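Flagellar hook-associated protein (Burkholderia pseudomallei, PDB 4UT1) is probably a structural component of the bacterial flagellum, a secreted hook-associated protein that forms the junction between hook and filament. Local coordinates at residues K489-A503 with P518-S532. Residues are numbered along the deposited sequence; the frame is centred on the assembly and turned at random.
Sequences KTLSGFPVGTTVTIA and PVPYDPSKGASMTIS. With EDO (1,2-ethanediol), chain I.
Two antiparallel pairings, one in each of two facing beta sheets of the D3 domain, join 489-503 to 518-532, with apolar side chains packed between them. In one sheet Leu-491 and Val-519 form a hydrogen-bonded pair: Leu-491 N donates a hydrogen bond to Val-519 O at 2.7 Å, and Val-519 N returns a bond to Leu-491 O. Tyr-521 N extends the pairing to Lys-489 O, while the Tyr-521 hydroxyl bonds to Gly-552 O. In the other sheet strands 498-502 and 527-532 run antiparallel, their N-to-C directions 156° apart, with Thr-499 paired to Ser-532 and Thr-501 to Thr-530 through reciprocal backbone bonds; Ala-503 N adds one to Ser-528 O.

Each segment therefore crosses from one sheet to the other, as in a beta sandwich, and the inward side chains of Leu-491, Val-519, Val-500, Ile-502, Met-529 and Ile-531 meet in the middle. Phe-494, on the connection between the two strands of 489-503, lies among them. Val-519 places CG1 anti to its backbone N (chi1 175°), directing that methyl toward Ile-502, whose CD1 meets it tip to tip at 3.8 Å, while Val-519 CG2 presses on Phe-494 CE1 at 3.4 Å. Val-500 CG2 lies 3.5 Å above one face of the Phe-494 ring, offset toward the rim, and Ile-531 CD1 reaches the ring edge, 4.0 Å from Phe-494 CD2. Met-529 makes an oblique Met-aromatic contact with this ring, and its chain, bent at chi3 (-73°), carries CE to within 4.1 Å of Leu-491 CD1.

The face bearing Thr-499, Thr-501, Thr-530 and Ser-532 is polar: one water donates to Thr-499 O at 2.8 Å and also hydrogen-bonds Thr-501 OG1 and Ser-532 OG, linking the two strands. Thr-501 OG1 and Thr-530 OG1 bond further to Ser-509 and Ser-547 on the flanking strands.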
loop_
_atom_site.group_PDB
_atom_site.type_symbol
_atom_site.label_atom_id
_atom_site.label_comp_id
_atom_site.label_asym_id
_atom_site.label_seq_id
_atom_site.Cartn_x
_atom_site.Cartn_y
_atom_site.Cartn_z
ATOM N N LYS A 489 5.987 21.843 48.438
ATOM C CA LYS A 489 6.187 22.001 46.994
ATOM C C LYS A 489 5.628 20.805 46.228
ATOM O O LYS A 489 6.344 20.136 45.493
ATOM C CB LYS A 489 7.669 22.198 46.661
ATOM C CG LYS A 489 8.266 23.421 47.348
ATOM C CD LYS A 489 9.764 23.484 47.144
ATOM C CE LYS A 489 10.114 23.842 45.720
ATOM N NZ LYS A 489 11.587 23.985 45.567
ATOM N N THR A 490 4.342 20.551 46.418
ATOM C CA THR A 490 3.677 19.430 45.766
ATOM C C THR A 490 2.299 19.833 45.267
ATOM O O THR A 490 1.686 20.776 45.766
ATOM C CB THR A 490 3.533 18.217 46.724
ATOM O OG1 THR A 490 2.900 18.640 47.941
ATOM C CG2 THR A 490 4.891 17.649 47.047
ATOM N N LEU A 491 1.828 19.125 44.252
ATOM C CA LEU A 491 0.443 19.238 43.849
ATOM C C LEU A 491 -0.359 18.063 44.399
ATOM O O LEU A 491 0.165 16.965 44.560
ATOM C CB LEU A 491 0.338 19.288 42.320
ATOM C CG LEU A 491 1.079 20.440 41.637
ATOM C CD1 LEU A 491 1.324 20.094 40.186
ATOM C CD2 LEU A 491 0.280 21.752 41.757
ATOM N N SER A 492 -1.631 18.303 44.683
ATOM C CA SER A 492 -2.559 17.223 44.987
ATOM C C SER A 492 -3.909 17.508 44.341
ATOM O O SER A 492 -4.103 18.553 43.700
ATOM C CB SER A 492 -2.707 17.026 46.504
ATOM O OG SER A 492 -3.289 18.157 47.123
ATOM N N GLY A 493 -4.834 16.569 44.486
ATOM C CA GLY A 493 -6.160 16.713 43.921
ATOM C C GLY A 493 -6.335 15.916 42.644
ATOM O O GLY A 493 -7.324 16.101 41.938
ATOM N N PHE A 494 -5.377 15.046 42.334
ATOM C CA PHE A 494 -5.488 14.197 41.147
ATOM C C PHE A 494 -6.579 13.158 41.379
ATOM O O PHE A 494 -6.920 12.853 42.524
ATOM C CB PHE A 494 -4.151 13.525 40.819
ATOM C CG PHE A 494 -3.044 14.493 40.479
ATOM C CD1 PHE A 494 -2.230 15.019 41.476
ATOM C CD2 PHE A 494 -2.828 14.891 39.162
ATOM C CE1 PHE A 494 -1.210 15.917 41.167
ATOM C CE2 PHE A 494 -1.809 15.778 38.841
ATOM C CZ PHE A 494 -0.998 16.297 39.850
ATOM N N PRO A 495 -7.150 12.614 40.289
ATOM C CA PRO A 495 -8.176 11.573 40.415
ATOM C C PRO A 495 -7.604 10.267 40.970
ATOM O O PRO A 495 -6.501 9.863 40.576
ATOM C CB PRO A 495 -8.669 11.379 38.969
ATOM C CG PRO A 495 -8.178 12.586 38.211
ATOM C CD PRO A 495 -6.904 12.985 38.886
ATOM N N VAL A 496 -8.336 9.619 41.872
ATOM C CA VAL A 496 -7.868 8.351 42.442
ATOM C C VAL A 496 -7.822 7.332 41.324
ATOM O O VAL A 496 -8.608 7.408 40.372
ATOM C CB VAL A 496 -8.765 7.833 43.580
ATOM C CG1 VAL A 496 -8.847 8.852 44.700
ATOM C CG2 VAL A 496 -10.151 7.480 43.056
ATOM N N GLY A 497 -6.873 6.408 41.413
ATOM C CA GLY A 497 -6.748 5.360 40.425
ATOM C C GLY A 497 -6.055 5.802 39.158
ATOM O O GLY A 497 -6.091 5.108 38.147
ATOM N N THR A 498 -5.421 6.970 39.192
ATOM C CA THR A 498 -4.618 7.374 38.062
ATOM C C THR A 498 -3.154 7.303 38.426
ATOM O O THR A 498 -2.779 7.264 39.607
ATOM C CB THR A 498 -4.956 8.799 37.575
ATOM O OG1 THR A 498 -4.594 9.760 38.575
ATOM C CG2 THR A 498 -6.449 8.931 37.289
ATOM N N THR A 499 -2.329 7.283 37.394
ATOM C CA THR A 499 -0.889 7.359 37.558
ATOM C C THR A 499 -0.410 8.624 36.871
ATOM O O THR A 499 -0.739 8.868 35.709
ATOM C CB THR A 499 -0.188 6.119 36.976
ATOM O OG1 THR A 499 -0.490 4.982 37.790
ATOM C CG2 THR A 499 1.320 6.321 36.934
ATOM N N VAL A 500 0.332 9.454 37.598
ATOM C CA VAL A 500 0.865 10.684 37.038
ATOM C C VAL A 500 2.328 10.477 36.634
ATOM O O VAL A 500 3.167 10.055 37.442
ATOM C CB VAL A 500 0.745 11.875 38.039
ATOM C CG1 VAL A 500 1.352 13.124 37.460
ATOM C CG2 VAL A 500 -0.714 12.121 38.413
ATOM N N THR A 501 2.631 10.742 35.370
ATOM C CA THR A 501 4.002 10.609 34.895
ATOM C C THR A 501 4.566 11.968 34.564
ATOM O O THR A 501 4.015 12.689 33.736
ATOM C CB THR A 501 4.100 9.707 33.655
ATOM O OG1 THR A 501 3.671 8.391 34.001
ATOM C CG2 THR A 501 5.536 9.632 33.157
ATOM N N ILE A 502 5.662 12.321 35.219
ATOM C CA ILE A 502 6.332 13.580 34.944
ATOM C C ILE A 502 7.482 13.336 33.988
ATOM O O ILE A 502 8.355 12.506 34.251
ATOM C CB ILE A 502 6.859 14.252 36.232
ATOM C CG1 ILE A 502 5.717 14.473 37.227
ATOM C CG2 ILE A 502 7.542 15.570 35.899
ATOM C CD1 ILE A 502 5.306 13.220 37.991
ATOM N N ALA A 503 7.474 14.054 32.869
ATOM C CA ALA A 503 8.513 13.902 31.867
ATOM C C ALA A 503 9.862 14.310 32.437
ATOM O O ALA A 503 9.954 15.184 33.299
ATOM C CB ALA A 503 8.186 14.724 30.619
ATOM N N PRO A 518 0.433 13.350 46.934
ATOM C CA PRO A 518 1.174 14.491 46.383
ATOM C C PRO A 518 2.078 14.145 45.211
ATOM O O PRO A 518 2.690 13.078 45.171
ATOM C CB PRO A 518 2.004 14.962 47.581
ATOM C CG PRO A 518 2.280 13.682 48.334
ATOM C CD PRO A 518 1.032 12.849 48.187
ATOM N N VAL A 519 2.142 15.061 44.248
ATOM C CA VAL A 519 3.101 14.989 43.168
ATOM C C VAL A 519 4.092 16.136 43.315
ATOM O O VAL A 519 3.678 17.284 43.460
ATOM C CB VAL A 519 2.405 15.078 41.796
ATOM C CG1 VAL A 519 3.426 15.134 40.678
ATOM C CG2 VAL A 519 1.461 13.900 41.617
ATOM N N PRO A 520 5.399 15.840 43.248
ATOM C CA PRO A 520 6.396 16.906 43.423
ATOM C C PRO A 520 6.351 17.909 42.286
ATOM O O PRO A 520 6.198 17.512 41.133
ATOM C CB PRO A 520 7.737 16.158 43.413
ATOM C CG PRO A 520 7.386 14.690 43.540
ATOM C CD PRO A 520 6.027 14.546 42.937
ATOM N N TYR A 521 6.479 19.191 42.617
ATOM C CA TYR A 521 6.565 20.234 41.601
ATOM C C TYR A 521 7.692 21.190 41.945
ATOM O O TYR A 521 7.733 21.752 43.052
ATOM C CB TYR A 521 5.255 21.005 41.460
ATOM C CG TYR A 521 5.398 22.110 40.436
ATOM C CD1 TYR A 521 5.405 21.819 39.077
ATOM C CD2 TYR A 521 5.579 23.429 40.830
ATOM C CE1 TYR A 521 5.564 22.816 38.132
ATOM C CE2 TYR A 521 5.737 24.434 39.894
ATOM C CZ TYR A 521 5.732 24.129 38.554
ATOM O OH TYR A 521 5.894 25.131 37.630
ATOM N N ASP A 522 8.616 21.331 41.002
ATOM C CA ASP A 522 9.770 22.210 41.136
ATOM C C ASP A 522 9.598 23.430 40.228
ATOM O O ASP A 522 9.731 23.326 39.008
ATOM C CB ASP A 522 11.048 21.442 40.784
ATOM C CG ASP A 522 12.319 22.221 41.090
ATOM O OD1 ASP A 522 12.264 23.454 41.257
ATOM O OD2 ASP A 522 13.392 21.584 41.152
ATOM N N PRO A 523 9.299 24.595 40.828
ATOM C CA PRO A 523 9.080 25.828 40.062
ATOM C C PRO A 523 10.276 26.220 39.203
ATOM O O PRO A 523 10.109 26.962 38.229
ATOM C CB PRO A 523 8.827 26.880 41.151
ATOM C CG PRO A 523 8.328 26.080 42.340
ATOM C CD PRO A 523 9.125 24.800 42.278
ATOM N N SER A 524 11.461 25.735 39.551
ATOM C CA SER A 524 12.655 26.080 38.795
ATOM C C SER A 524 12.680 25.299 37.494
ATOM O O SER A 524 13.364 25.676 36.541
ATOM C CB SER A 524 13.929 25.807 39.606
ATOM O OG SER A 524 14.187 24.421 39.749
ATOM N N LYS A 525 11.911 24.219 37.450
ATOM C CA LYS A 525 11.943 23.314 36.312
ATOM C C LYS A 525 10.601 23.234 35.585
ATOM O O LYS A 525 10.550 22.923 34.391
ATOM C CB LYS A 525 12.364 21.910 36.774
ATOM C CG LYS A 525 13.737 21.838 37.423
ATOM C CD LYS A 525 13.992 20.456 38.037
ATOM C CE LYS A 525 15.402 20.343 38.617
ATOM N NZ LYS A 525 15.610 19.051 39.336
ATOM N N GLY A 526 9.515 23.495 36.304
ATOM C CA GLY A 526 8.184 23.249 35.772
ATOM C C GLY A 526 7.962 21.748 35.639
ATOM O O GLY A 526 8.831 20.951 36.007
ATOM N N ALA A 527 6.807 21.348 35.118
ATOM C CA ALA A 527 6.508 19.925 34.979
ATOM C C ALA A 527 5.584 19.649 33.804
ATOM O O ALA A 527 4.546 20.298 33.663
ATOM C CB ALA A 527 5.896 19.386 36.252
ATOM N N SER A 528 5.969 18.689 32.965
ATOM C CA SER A 528 5.078 18.183 31.924
ATOM C C SER A 528 4.486 16.866 32.390
ATOM O O SER A 528 5.193 15.879 32.545
ATOM C CB SER A 528 5.812 18.006 30.593
ATOM O OG SER A 528 6.140 19.267 30.034
ATOM N N MET A 529 3.181 16.855 32.623
ATOM C CA MET A 529 2.548 15.710 33.260
ATOM C C MET A 529 1.559 14.976 32.372
ATOM O O MET A 529 0.830 15.586 31.588
ATOM C CB MET A 529 1.841 16.158 34.534
ATOM C CG MET A 529 2.791 16.506 35.653
ATOM S SD MET A 529 1.940 17.318 37.006
ATOM C CE MET A 529 1.616 18.927 36.277
ATOM N N THR A 530 1.540 13.654 32.497
ATOM C CA THR A 530 0.510 12.857 31.849
ATOM C C THR A 530 -0.275 12.099 32.907
ATOM O O THR A 530 0.299 11.483 33.810
ATOM C CB THR A 530 1.105 11.889 30.825
ATOM O OG1 THR A 530 1.657 12.643 29.740
ATOM C CG2 THR A 530 0.026 10.964 30.285
ATOM N N ILE A 531 -1.597 12.176 32.821
ATOM C CA ILE A 531 -2.452 11.473 33.762
ATOM C C ILE A 531 -3.082 10.255 33.081
ATOM O O ILE A 531 -3.890 10.390 32.170
ATOM C CB ILE A 531 -3.538 12.399 34.322
ATOM C CG1 ILE A 531 -2.885 13.606 35.002
ATOM C CG2 ILE A 531 -4.439 11.655 35.305
ATOM C CD1 ILE A 531 -3.848 14.748 35.292
ATOM N N SER A 532 -2.692 9.065 33.529
ATOM C CA SER A 532 -3.188 7.821 32.933
ATOM C C SER A 532 -3.913 6.984 33.981
ATOM O O SER A 532 -3.618 7.068 35.183
ATOM C CB SER A 532 -2.044 7.001 32.333
ATOM O OG SER A 532 -1.083 7.809 31.676
HETATM C C1 EDO I . 10.156 18.053 39.543
HETATM O O1 EDO I . 8.990 17.505 40.167
HETATM C C2 EDO I . 9.713 18.837 38.314
HETATM O O2 EDO I . 8.782 19.864 38.686
HETATM O O HOH W 1 0.860 8.429 33.505
HETATM O O HOH W 2 4.837 13.023 30.866
HETATM O O HOH W 3 8.662 17.595 33.119
#